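PDB 3DRF: oligopeptide-binding protein oppA from Lactococcus lactis, which captures oligopeptides in a large cavity by a Venus fly-trap closure and serves the OppABCDF ABC transporter in their uptake. Local coordinates for residues 73-76 with 80-83; 483-486 with 491-494. All coordinates share one frame; numbering follows the deposited sequence.

Contact 1 (73-76 with 80-83); sequences FFTD and KFIK
Three direct hydrogen bonds join Phe74 and Asp76 to Lys80 and Ile82. Ile82 N donates to Phe74 O at 3.1 Å, almost straight at 175°, though it stands above the carbonyl plane. Asp76 N reaches Lys80 O at 3.0 Å, this time in the carbonyl plane. The carboxylate adds the third: Asp76 OD1 takes Lys80 N at 3.1 Å from above the carboxylate plane. CG of Asp76 sits between its own backbone N and carbonyl carbon (chi1 65°), which turns the acid back toward Lys80; OD1 also accepts a weak bond from Gly78 N in the turn. Between Phe74 N and Ile82 O a water bridges instead, accepting from the first and donating to the second.

Apolar contacts accompany these bonds. Phe73 CB touches Phe81 CD1 at 3.6 Å, and the two rings meet obliquely, planes at 73° and centroids 5.2 Å apart. Phe74 CB approaches Ile82 CG1 at 3.7 Å, while Ile82 CD1 comes to 3.7 Å from Thr75 O.

The Thr75–Phe81 pair is antiparallel and non-hydrogen-bonded, CA to CA 4.3 Å, in a short two-stranded beta hairpin near the surface. Phe73 and Phe81 both pack on Val89 of strand 87-92, Thr75 touches Ser185 and Met562, and backbone bonding between Phe81 and Thr183 ties the hairpin to another loop.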
loop_
_atom_site.group_PDB
_atom_site.type_symbol
_atom_site.label_atom_id
_atom_site.label_comp_id
_atom_site.label_asym_id
_atom_site.label_seq_id
_atom_site.Cartn_x
_atom_site.Cartn_y
_atom_site.Cartn_z
ATOM N N PHE A 73 5.809 16.652 4.364
ATOM C CA PHE A 73 4.675 17.605 4.498
ATOM C C PHE A 73 3.722 17.268 5.636
ATOM O O PHE A 73 3.409 16.143 5.881
ATOM C CB PHE A 73 3.892 17.650 3.182
ATOM C CG PHE A 73 4.751 17.940 1.966
ATOM C CD1 PHE A 73 5.436 19.135 1.873
ATOM C CD2 PHE A 73 4.848 17.016 0.939
ATOM C CE1 PHE A 73 6.268 19.421 0.765
ATOM C CE2 PHE A 73 5.682 17.283 -0.187
ATOM C CZ PHE A 73 6.405 18.493 -0.265
ATOM N N PHE A 74 3.217 18.296 6.278
ATOM C CA PHE A 74 2.141 18.147 7.241
ATOM C C PHE A 74 0.822 18.289 6.491
ATOM O O PHE A 74 0.776 18.858 5.436
ATOM C CB PHE A 74 2.232 19.242 8.328
ATOM C CG PHE A 74 3.266 18.972 9.454
ATOM C CD1 PHE A 74 4.065 17.873 9.435
ATOM C CD2 PHE A 74 3.379 19.854 10.518
ATOM C CE1 PHE A 74 4.980 17.634 10.474
ATOM C CE2 PHE A 74 4.315 19.610 11.555
ATOM C CZ PHE A 74 5.092 18.529 11.480
ATOM N N THR A 75 -0.216 17.742 7.108
ATOM C CA THR A 75 -1.591 17.844 6.593
ATOM C C THR A 75 -2.561 18.099 7.713
ATOM O O THR A 75 -2.236 17.953 8.844
ATOM C CB THR A 75 -2.093 16.557 5.842
ATOM O OG1 THR A 75 -2.344 15.514 6.798
ATOM C CG2 THR A 75 -1.071 16.051 4.772
ATOM N N ASP A 76 -3.747 18.516 7.325
ATOM C CA ASP A 76 -4.899 18.554 8.257
ATOM C C ASP A 76 -5.553 17.181 8.331
ATOM O O ASP A 76 -5.052 16.259 7.766
ATOM C CB ASP A 76 -5.897 19.656 7.886
ATOM C CG ASP A 76 -6.582 19.442 6.529
ATOM O OD1 ASP A 76 -6.588 18.373 6.011
ATOM O OD2 ASP A 76 -7.104 20.433 6.060
ATOM N N LYS A 80 -5.256 17.240 3.495
ATOM C CA LYS A 80 -4.896 18.393 2.696
ATOM C C LYS A 80 -3.582 18.992 3.203
ATOM O O LYS A 80 -3.409 19.140 4.392
ATOM C CB LYS A 80 -6.024 19.455 2.809
ATOM C CG LYS A 80 -5.835 20.633 1.917
ATOM C CD LYS A 80 -6.623 21.928 2.301
ATOM C CE LYS A 80 -8.109 21.802 2.484
ATOM N NZ LYS A 80 -8.832 23.097 2.714
ATOM N N PHE A 81 -2.639 19.290 2.345
ATOM C CA PHE A 81 -1.349 19.876 2.781
ATOM C C PHE A 81 -1.550 21.191 3.514
ATOM O O PHE A 81 -2.344 22.002 3.119
ATOM C CB PHE A 81 -0.421 20.180 1.576
ATOM C CG PHE A 81 -0.003 18.948 0.781
ATOM C CD1 PHE A 81 0.778 17.971 1.357
ATOM C CD2 PHE A 81 -0.385 18.793 -0.531
ATOM C CE1 PHE A 81 1.194 16.865 0.641
ATOM C CE2 PHE A 81 0.000 17.678 -1.268
ATOM C CZ PHE A 81 0.782 16.731 -0.700
ATOM N N ILE A 82 -0.780 21.348 4.575
ATOM C CA ILE A 82 -0.664 22.594 5.295
ATOM C C ILE A 82 0.819 22.966 5.355
ATOM O O ILE A 82 1.674 22.230 5.024
ATOM C CB ILE A 82 -1.310 22.496 6.693
ATOM C CG1 ILE A 82 -0.614 21.464 7.587
ATOM C CG2 ILE A 82 -2.885 22.239 6.523
ATOM C CD1 ILE A 82 -1.100 21.512 9.067
ATOM N N LYS A 83 1.056 24.189 5.777
ATOM C CA LYS A 83 2.417 24.684 6.011
ATOM C C LYS A 83 2.936 24.216 7.369
ATOM O O LYS A 83 2.161 23.946 8.221
ATOM C CB LYS A 83 2.388 26.213 5.964
ATOM C CG LYS A 83 2.094 26.849 4.577
ATOM C CD LYS A 83 2.504 28.370 4.574
ATOM C CE LYS A 83 2.401 29.060 3.178
ATOM N NZ LYS A 83 3.335 30.272 3.076
HETATM O O HOH W 1 4.157 21.100 5.688
#

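Contact 2 (483-486 with 491-494); sequences DLFS and YNFG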
loop_
_atom_site.group_PDB
_atom_site.type_symbol
_atom_site.label_atom_id
_atom_site.label_comp_id
_atom_site.label_asym_id
_atom_site.label_seq_id
_atom_site.Cartn_x
_atom_site.Cartn_y
_atom_site.Cartn_z
ATOM N N ASP A 483 -1.925 4.443 -8.965
ATOM C CA ASP A 483 -0.668 3.813 -8.522
ATOM C C ASP A 483 -0.875 2.322 -8.144
ATOM O O ASP A 483 0.048 1.648 -7.887
ATOM C CB ASP A 483 -0.040 4.659 -7.393
ATOM C CG ASP A 483 0.489 6.035 -7.897
ATOM O OD1 ASP A 483 0.502 6.276 -9.052
ATOM O OD2 ASP A 483 0.894 6.758 -7.015
ATOM N N LEU A 484 -2.099 1.849 -8.184
ATOM C CA LEU A 484 -2.421 0.407 -8.081
ATOM C C LEU A 484 -2.644 -0.275 -9.441
ATOM O O LEU A 484 -2.322 -1.420 -9.591
ATOM C CB LEU A 484 -3.692 0.237 -7.252
ATOM C CG LEU A 484 -3.679 0.719 -5.787
ATOM C CD1 LEU A 484 -4.974 0.290 -5.117
ATOM C CD2 LEU A 484 -2.482 0.156 -4.966
ATOM N N PHE A 485 -3.243 0.434 -10.389
ATOM C CA PHE A 485 -3.783 -0.223 -11.600
ATOM C C PHE A 485 -3.346 0.368 -12.952
ATOM O O PHE A 485 -3.639 -0.188 -13.949
ATOM C CB PHE A 485 -5.299 -0.234 -11.538
ATOM C CG PHE A 485 -5.836 -1.064 -10.385
ATOM C CD1 PHE A 485 -5.567 -2.423 -10.278
ATOM C CD2 PHE A 485 -6.576 -0.445 -9.424
ATOM C CE1 PHE A 485 -6.031 -3.146 -9.207
ATOM C CE2 PHE A 485 -7.079 -1.168 -8.296
ATOM C CZ PHE A 485 -6.801 -2.505 -8.195
ATOM N N SER A 486 -2.628 1.473 -12.962
ATOM C CA SER A 486 -2.236 2.059 -14.268
ATOM C C SER A 486 -1.359 1.068 -15.063
ATOM O O SER A 486 -0.632 0.273 -14.534
ATOM C CB SER A 486 -1.564 3.451 -14.116
ATOM O OG SER A 486 -0.278 3.376 -13.476
ATOM N N TYR A 491 2.612 -2.633 -9.726
ATOM C CA TYR A 491 1.643 -2.912 -8.652
ATOM C C TYR A 491 0.271 -3.466 -9.158
ATOM O O TYR A 491 -0.468 -3.942 -8.394
ATOM C CB TYR A 491 1.393 -1.657 -7.825
ATOM C CG TYR A 491 2.421 -1.378 -6.714
ATOM C CD1 TYR A 491 3.657 -1.995 -6.671
ATOM C CD2 TYR A 491 2.134 -0.447 -5.739
ATOM C CE1 TYR A 491 4.562 -1.708 -5.655
ATOM C CE2 TYR A 491 3.043 -0.159 -4.732
ATOM C CZ TYR A 491 4.248 -0.780 -4.699
ATOM O OH TYR A 491 5.137 -0.469 -3.648
ATOM N N ASN A 492 0.053 -3.424 -10.476
ATOM C CA ASN A 492 -1.058 -4.128 -11.115
ATOM C C ASN A 492 -0.650 -5.609 -11.215
ATOM O O ASN A 492 -0.138 -6.055 -12.188
ATOM C CB ASN A 492 -1.372 -3.503 -12.499
ATOM C CG ASN A 492 -2.668 -4.090 -13.128
ATOM O OD1 ASN A 492 -2.929 -5.214 -13.038
ATOM N ND2 ASN A 492 -3.456 -3.256 -13.735
ATOM N N PHE A 493 -0.895 -6.341 -10.130
ATOM C CA PHE A 493 -0.303 -7.700 -9.931
ATOM C C PHE A 493 -0.811 -8.762 -10.874
ATOM O O PHE A 493 -0.121 -9.665 -11.166
ATOM C CB PHE A 493 -0.552 -8.198 -8.465
ATOM C CG PHE A 493 0.190 -7.418 -7.381
ATOM C CD1 PHE A 493 1.392 -6.763 -7.659
ATOM C CD2 PHE A 493 -0.318 -7.362 -6.117
ATOM C CE1 PHE A 493 2.078 -6.046 -6.685
ATOM C CE2 PHE A 493 0.382 -6.645 -5.150
ATOM C CZ PHE A 493 1.573 -6.040 -5.434
ATOM N N GLY A 494 -2.050 -8.605 -11.305
ATOM C CA GLY A 494 -2.627 -9.501 -12.308
ATOM C C GLY A 494 -2.411 -9.089 -13.767
ATOM O O GLY A 494 -2.760 -9.841 -14.640
#
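Asn492 reaches back to the end of helix 482-485, its CG anti to the backbone N (chi1 -172°). Its CB lies 3.7 Å from Leu484 O and also near Phe485 CA, and Asn492 CG then passes near Phe485 O. At the tip the amide divides its work. ND2 donates to Phe485 O at 3.1 Å with an N-H...O angle of 154°; the acceptor lies close to the amide plane, whereas the donor stands above the carbonyl plane. The same ND2 meets the edge of the Phe485 ring, 4.1 Å from CD1, with ring and amide planes nearly perpendicular at 86°. OD1 accepts weak bonds from His495 N and Phe496 N, further along the loop.

Asn492 is also the centre of an inverse gamma turn, in the loop that leads from helix 482-485 to helix 499-508. Without the amide, as with an alanine here, Phe485 O is likely to lose its ND2 donor, and His495 N and Phe496 N their weak bonds to OD1.

One residue earlier, Tyr491 CB rests 3.6 Å from Asp483 O, and the ring continues to a hydroxyl bonded to Asn55 OD1. Asp483 OD1 is held by Thr137 and Ser139, while the Phe485 ring packs on Tyr526 and Met530 of helix 516-533.

The two contacts lie 27 Å apart between centres, with nearest atoms about 12 Å apart, so neither touches the other. In sequence they come in series, the hairpin of contact 1 closing long before contact 2 opens. Depth separates them too: the centre of contact 1 is 20 Å from that of the chain, that of contact 2 only 11 Å, and most of the touching residues of contact 2 are buried. The bound peptide marks the second site: Asp483 and Leu484 each pack on a polar side chain of the peptide, Tyr491 on peptide backbone and Phe493 on an apolar side chain. Residues 483-486 and 491-494 thus both contribute to the peptide cavity.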